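PDB 4ZMI: telomere length regulator taz1 from Schizosaccharomyces pombe, which binds double-stranded telomeric DNA, regulates telomere length and function, and is required to repress the expression of telomere-adjacent genes. Local coordinates for residues N42-S47 with L111-K116; L148-F153 with P207-A212. All blocks are in the same frame, centred on the assembly; numbering follows the deposited sequence.

Both contacts lie in the all-helical TRF-family domain of Taz1, their centres about 15 Å apart, and each joins a helix to a loop. In interaction 1 the start of helix 43-50 meets the loop before helix 118-130; in interaction 2 the end of helix 137-154 meets the loop before helix 214-229. Arg151 connects them: its NH2 comes to 3.0 Å from Asn115 OD1 and 3.7 Å from Pro43 CD, while its NH1 faces residues 211-212. Phe214, on helix 214-229, touches Pro43 and Phe46 of the first contact and Arg151 of the second. A bound cobalt ion lies about 4 Å from the side chain of Leu210, in interaction 2.

Interaction 1 of 2, residues N42-S47 with L111-K116; sequences NPESFS and LDNTNK
Asn42 OD1, one residue before the Pro43 that packs on Leu111 and Asn113, accepts twice from Ser45. Ser45 N reaches Asn42 OD1 at 2.7 Å, nearly in line with the carbonyl bond, while Ser45 OG comes from above the amide plane. This is an N-cap: asparagine takes up a backbone N-H of the first turn of helix 43-50. Pro43 suits the next place, where no backbone N-H is needed, and its ring lies against the 111-116 loop. Its CB rests on the carbonyl of Leu111, and Pro43 CG lies 3.6 Å from Asn115 OD1. Asn115 ND2 is meanwhile bonded to Thr155. About one turn on from Pro43, Phe46 CB meets Leu111 CD2 at 3.7 Å; with Phe46 CG anti to the backbone N (chi1 -153°), the root of the ring meets the same methyl.

Asp112 OD1 receives Thr114 N at 2.8 Å in an Asx turn, and Asp112 to Asn115 form a type I turn. Asn115, which closes it, has a positive phi (64°), a conformation asparagine tolerates well. Glu44 and Asn113 lie side by side, joined by a weak bond from Asn113 ND2 to Glu44 OE1 (3.4 Å). Pro43 and Leu111 thus carry the junction by apolar packing.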
loop_
_atom_site.group_PDB
_atom_site.type_symbol
_atom_site.label_atom_id
_atom_site.label_comp_id
_atom_site.label_asym_id
_atom_site.label_seq_id
_atom_site.Cartn_x
_atom_site.Cartn_y
_atom_site.Cartn_z
ATOM N N ASN A 42 -3.262 9.559 -16.530
ATOM C CA ASN A 42 -2.351 9.707 -15.403
ATOM C C ASN A 42 -3.157 9.980 -14.138
ATOM O O ASN A 42 -4.383 10.149 -14.225
ATOM C CB ASN A 42 -1.333 10.821 -15.680
ATOM C CG ASN A 42 -1.988 12.114 -16.119
ATOM O OD1 ASN A 42 -3.095 12.446 -15.691
ATOM N ND2 ASN A 42 -1.304 12.853 -16.982
ATOM N N PRO A 43 -2.491 10.001 -12.963
ATOM C CA PRO A 43 -3.254 10.307 -11.753
ATOM C C PRO A 43 -4.040 11.613 -11.858
ATOM O O PRO A 43 -5.203 11.641 -11.456
ATOM C CB PRO A 43 -2.175 10.394 -10.658
ATOM C CG PRO A 43 -0.842 10.175 -11.351
ATOM C CD PRO A 43 -1.142 9.502 -12.639
ATOM N N GLU A 44 -3.435 12.661 -12.408
ATOM C CA GLU A 44 -4.134 13.940 -12.529
ATOM C C GLU A 44 -5.435 13.801 -13.310
ATOM O O GLU A 44 -6.445 14.438 -12.981
ATOM C CB GLU A 44 -3.251 15.004 -13.169
ATOM C CG GLU A 44 -3.975 16.317 -13.424
ATOM C CD GLU A 44 -4.453 16.982 -12.148
ATOM O OE1 GLU A 44 -3.703 16.945 -11.143
ATOM O OE2 GLU A 44 -5.575 17.544 -12.155
ATOM N N SER A 45 -5.417 12.946 -14.322
ATOM C CA SER A 45 -6.626 12.686 -15.104
ATOM C C SER A 45 -7.649 11.928 -14.278
ATOM O O SER A 45 -8.862 12.169 -14.384
ATOM C CB SER A 45 -6.298 11.895 -16.369
ATOM O OG SER A 45 -5.338 12.586 -17.143
ATOM N N PHE A 46 -7.148 10.999 -13.468
ATOM C CA PHE A 46 -7.986 10.246 -12.552
ATOM C C PHE A 46 -8.686 11.254 -11.651
ATOM O O PHE A 46 -9.869 11.103 -11.328
ATOM C CB PHE A 46 -7.134 9.269 -11.739
ATOM C CG PHE A 46 -7.877 8.063 -11.260
ATOM C CD1 PHE A 46 -9.261 8.050 -11.222
ATOM C CD2 PHE A 46 -7.184 6.938 -10.835
ATOM C CE1 PHE A 46 -9.947 6.938 -10.770
ATOM C CE2 PHE A 46 -7.863 5.824 -10.380
ATOM C CZ PHE A 46 -9.248 5.829 -10.346
ATOM N N SER A 47 -7.959 12.309 -11.291
ATOM C CA SER A 47 -8.481 13.323 -10.372
ATOM C C SER A 47 -9.604 14.134 -11.006
ATOM O O SER A 47 -10.679 14.293 -10.429
ATOM C CB SER A 47 -7.365 14.267 -9.917
ATOM O OG SER A 47 -6.417 13.588 -9.124
ATOM N N LEU A 111 -4.011 8.541 -6.876
ATOM C CA LEU A 111 -4.250 9.940 -7.215
ATOM C C LEU A 111 -3.007 10.808 -7.013
ATOM O O LEU A 111 -3.021 11.999 -7.308
ATOM C CB LEU A 111 -5.427 10.491 -6.400
ATOM C CG LEU A 111 -6.778 9.802 -6.621
ATOM C CD1 LEU A 111 -7.873 10.398 -5.754
ATOM C CD2 LEU A 111 -7.170 9.867 -8.101
ATOM N N ASP A 112 -1.934 10.212 -6.502
ATOM C CA ASP A 112 -0.713 10.963 -6.199
ATOM C C ASP A 112 0.009 11.350 -7.489
ATOM O O ASP A 112 0.745 10.551 -8.053
ATOM C CB ASP A 112 0.205 10.124 -5.295
ATOM C CG ASP A 112 1.601 10.704 -5.169
ATOM O OD1 ASP A 112 1.792 11.904 -5.459
ATOM O OD2 ASP A 112 2.518 9.949 -4.783
ATOM N N ASN A 113 -0.166 12.587 -7.942
ATOM C CA ASN A 113 0.475 13.001 -9.191
ATOM C C ASN A 113 1.989 13.232 -9.115
ATOM O O ASN A 113 2.573 13.734 -10.064
ATOM C CB ASN A 113 -0.249 14.198 -9.837
ATOM C CG ASN A 113 -0.023 15.509 -9.100
ATOM O OD1 ASN A 113 1.068 15.784 -8.595
ATOM N ND2 ASN A 113 -1.062 16.338 -9.049
ATOM N N THR A 114 2.624 12.885 -7.994
ATOM C CA THR A 114 4.084 12.916 -7.941
ATOM C C THR A 114 4.640 11.533 -8.294
ATOM O O THR A 114 5.848 11.360 -8.474
ATOM C CB THR A 114 4.603 13.283 -6.550
ATOM O OG1 THR A 114 4.129 12.321 -5.598
ATOM C CG2 THR A 114 4.143 14.686 -6.134
ATOM N N ASN A 115 3.745 10.553 -8.380
ATOM C CA ASN A 115 4.121 9.168 -8.649
ATOM C C ASN A 115 4.998 8.510 -7.559
ATOM O O ASN A 115 5.661 7.493 -7.807
ATOM C CB ASN A 115 4.792 9.056 -10.025
ATOM C CG ASN A 115 3.893 9.540 -11.148
ATOM O OD1 ASN A 115 2.691 9.314 -11.128
ATOM N ND2 ASN A 115 4.473 10.221 -12.124
ATOM N N LYS A 116 5.019 9.089 -6.361
ATOM C CA LYS A 116 5.731 8.460 -5.237
ATOM C C LYS A 116 4.987 7.240 -4.692
ATOM O O LYS A 116 5.599 6.281 -4.235
ATOM C CB LYS A 116 5.977 9.469 -4.108
ATOM C CG LYS A 116 7.095 10.459 -4.400
ATOM C CD LYS A 116 7.207 11.452 -3.244
ATOM C CE LYS A 116 8.329 12.447 -3.462
ATOM N NZ LYS A 116 8.391 13.469 -2.378
#

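Interaction 2 of 2, residues L148-F153 with P207-A212; sequences LVIRYF and PLQLRA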
loop_
_atom_site.group_PDB
_atom_site.type_symbol
_atom_site.label_atom_id
_atom_site.label_comp_id
_atom_site.label_asym_id
_atom_site.label_seq_id
_atom_site.Cartn_x
_atom_site.Cartn_y
_atom_site.Cartn_z
ATOM N N LEU A 148 6.234 0.268 -9.129
ATOM C CA LEU A 148 6.321 1.432 -8.260
ATOM C C LEU A 148 7.731 1.985 -8.342
ATOM O O LEU A 148 7.935 3.188 -8.314
ATOM C CB LEU A 148 5.987 1.069 -6.804
ATOM C CG LEU A 148 4.577 0.517 -6.637
ATOM C CD1 LEU A 148 4.363 0.010 -5.212
ATOM C CD2 LEU A 148 3.598 1.634 -6.983
ATOM N N VAL A 149 8.714 1.101 -8.469
ATOM C CA VAL A 149 10.098 1.564 -8.575
ATOM C C VAL A 149 10.298 2.381 -9.859
ATOM O O VAL A 149 10.900 3.466 -9.815
ATOM C CB VAL A 149 11.115 0.413 -8.446
ATOM C CG1 VAL A 149 12.529 0.908 -8.672
ATOM C CG2 VAL A 149 10.997 -0.202 -7.060
ATOM N N ILE A 150 9.751 1.889 -10.975
ATOM C CA ILE A 150 9.829 2.607 -12.248
ATOM C C ILE A 150 9.154 3.962 -12.115
ATOM O O ILE A 150 9.731 4.991 -12.476
ATOM C CB ILE A 150 9.103 1.876 -13.395
ATOM C CG1 ILE A 150 9.473 0.403 -13.441
ATOM C CG2 ILE A 150 9.450 2.529 -14.706
ATOM C CD1 ILE A 150 10.906 0.164 -13.783
ATOM N N ARG A 151 7.926 3.945 -11.601
ATOM C CA ARG A 151 7.129 5.157 -11.464
ATOM C C ARG A 151 7.879 6.203 -10.654
ATOM O O ARG A 151 7.935 7.366 -11.044
ATOM C CB ARG A 151 5.735 4.852 -10.882
ATOM C CG ARG A 151 4.858 4.055 -11.880
ATOM C CD ARG A 151 3.405 3.897 -11.436
ATOM N NE ARG A 151 2.683 5.164 -11.419
ATOM C CZ ARG A 151 2.167 5.737 -12.505
ATOM N NH1 ARG A 151 2.309 5.160 -13.706
ATOM N NH2 ARG A 151 1.526 6.898 -12.404
ATOM N N TYR A 152 8.504 5.788 -9.558
ATOM C CA TYR A 152 9.249 6.751 -8.758
ATOM C C TYR A 152 10.411 7.342 -9.543
ATOM O O TYR A 152 10.474 8.556 -9.738
ATOM C CB TYR A 152 9.798 6.147 -7.475
ATOM C CG TYR A 152 10.522 7.174 -6.655
ATOM C CD1 TYR A 152 9.839 7.949 -5.741
ATOM C CD2 TYR A 152 11.882 7.375 -6.794
ATOM C CE1 TYR A 152 10.487 8.896 -4.982
ATOM C CE2 TYR A 152 12.544 8.326 -6.042
ATOM C CZ TYR A 152 11.835 9.087 -5.138
ATOM O OH TYR A 152 12.459 10.041 -4.367
ATOM N N PHE A 153 11.339 6.483 -9.964
ATOM C CA PHE A 153 12.584 6.946 -10.579
ATOM C C PHE A 153 12.428 7.350 -12.014
ATOM O O PHE A 153 13.412 7.667 -12.663
ATOM C CB PHE A 153 13.659 5.880 -10.538
ATOM C CG PHE A 153 14.073 5.511 -9.172
ATOM C CD1 PHE A 153 13.842 4.234 -8.684
ATOM C CD2 PHE A 153 14.684 6.439 -8.358
ATOM C CE1 PHE A 153 14.220 3.888 -7.400
ATOM C CE2 PHE A 153 15.065 6.099 -7.071
ATOM C CZ PHE A 153 14.830 4.820 -6.592
ATOM N N PRO A 207 18.559 3.402 -18.692
ATOM C CA PRO A 207 18.018 4.435 -19.579
ATOM C C PRO A 207 16.641 4.033 -20.089
ATOM O O PRO A 207 15.846 4.893 -20.459
ATOM C CB PRO A 207 19.034 4.483 -20.731
ATOM C CG PRO A 207 19.693 3.151 -20.723
ATOM C CD PRO A 207 19.733 2.728 -19.278
ATOM N N LEU A 208 16.366 2.733 -20.113
ATOM C CA LEU A 208 15.032 2.255 -20.435
ATOM C C LEU A 208 14.161 2.490 -19.219
ATOM O O LEU A 208 14.541 2.154 -18.097
ATOM C CB LEU A 208 15.033 0.763 -20.775
ATOM C CG LEU A 208 15.846 0.239 -21.963
ATOM C CD1 LEU A 208 15.450 -1.197 -22.256
ATOM C CD2 LEU A 208 15.681 1.100 -23.205
ATOM N N GLN A 209 12.995 3.079 -19.442
ATOM C CA GLN A 209 12.034 3.292 -18.372
ATOM C C GLN A 209 10.688 2.779 -18.879
ATOM O O GLN A 209 9.730 3.537 -19.063
ATOM C CB GLN A 209 11.977 4.776 -17.985
ATOM C CG GLN A 209 11.768 5.050 -16.486
ATOM C CD GLN A 209 13.026 4.856 -15.634
ATOM O OE1 GLN A 209 13.007 4.136 -14.634
ATOM N NE2 GLN A 209 14.114 5.516 -16.018
ATOM N N LEU A 210 10.641 1.474 -19.123
ATOM C CA LEU A 210 9.455 0.826 -19.658
ATOM C C LEU A 210 8.332 0.864 -18.657
ATOM O O LEU A 210 7.970 -0.163 -18.073
ATOM C CB LEU A 210 9.770 -0.619 -20.009
ATOM C CG LEU A 210 10.451 -0.715 -21.357
ATOM C CD1 LEU A 210 11.331 -1.931 -21.381
ATOM C CD2 LEU A 210 9.400 -0.799 -22.435
ATOM N N ARG A 211 7.794 2.058 -18.445
ATOM C CA ARG A 211 6.746 2.250 -17.449
ATOM C C ARG A 211 5.464 1.698 -18.058
ATOM O O ARG A 211 5.289 1.756 -19.281
ATOM C CB ARG A 211 6.622 3.741 -17.130
ATOM C CG ARG A 211 5.402 4.139 -16.339
ATOM C CD ARG A 211 4.874 5.480 -16.826
ATOM N NE ARG A 211 5.216 6.570 -15.923
ATOM C CZ ARG A 211 6.302 7.318 -16.054
ATOM N NH1 ARG A 211 7.140 7.081 -17.056
ATOM N NH2 ARG A 211 6.551 8.295 -15.193
ATOM N N ALA A 212 4.589 1.116 -17.241
ATOM C CA ALA A 212 3.297 0.682 -17.772
ATOM C C ALA A 212 2.343 1.848 -17.933
ATOM O O ALA A 212 2.532 2.902 -17.334
ATOM C CB ALA A 212 2.685 -0.388 -16.930
HETATM O O HOH W 1 2.938 2.988 -14.596
#
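Ile150 and Gln209 meet through apolar atoms, their side chains sliding past each other in opposite directions. Ile150 CG2 stands opposite the backbone N, with CG1 beside that nitrogen (chi1 -47°), and projects from helix 137-154 to lie 3.9 Å from Gln209 CG; the same methyl rests at 3.9 Å on Arg211 CB. Isoleucine suits the spot because CG2, the branch close to the backbone, covers the loop's aliphatic carbons at short range. Gln209 is bent at chi2 (77°), which folds its amide back along Ile150 towards the last turn of the helix. There Gln209 NE2 stays 4.0 Å from Phe153 O, too far for a hydrogen bond. Shortening Gln209 to alanine removes CG and the amide, which is likely to cost Ile150 CG2 one of its contacts and open a gap beside it.

The loop is extended rather than helical, kinked by an inverse gamma turn centred on Leu210, in which Arg211 N reaches back weakly to Gln209 O. It leads into helix 214-229, so the contact lays this connection along one side of helix 137-154; Ala212 N is fixed there by Glu147.

Arg151 NH1 approaches the edge of the Arg211 guanidinium in its plane, 3.9 Å from Arg211 NE, with the two flat groups almost perpendicular (88°). Like charges this close would probably repel somewhat. Arg151 NE is bonded to His117, which helps fix the position of the group. A water donates to Ala212 O at 2.8 Å and lies beside Arg151 NH1, although that second leg is so short that its length is doubtful.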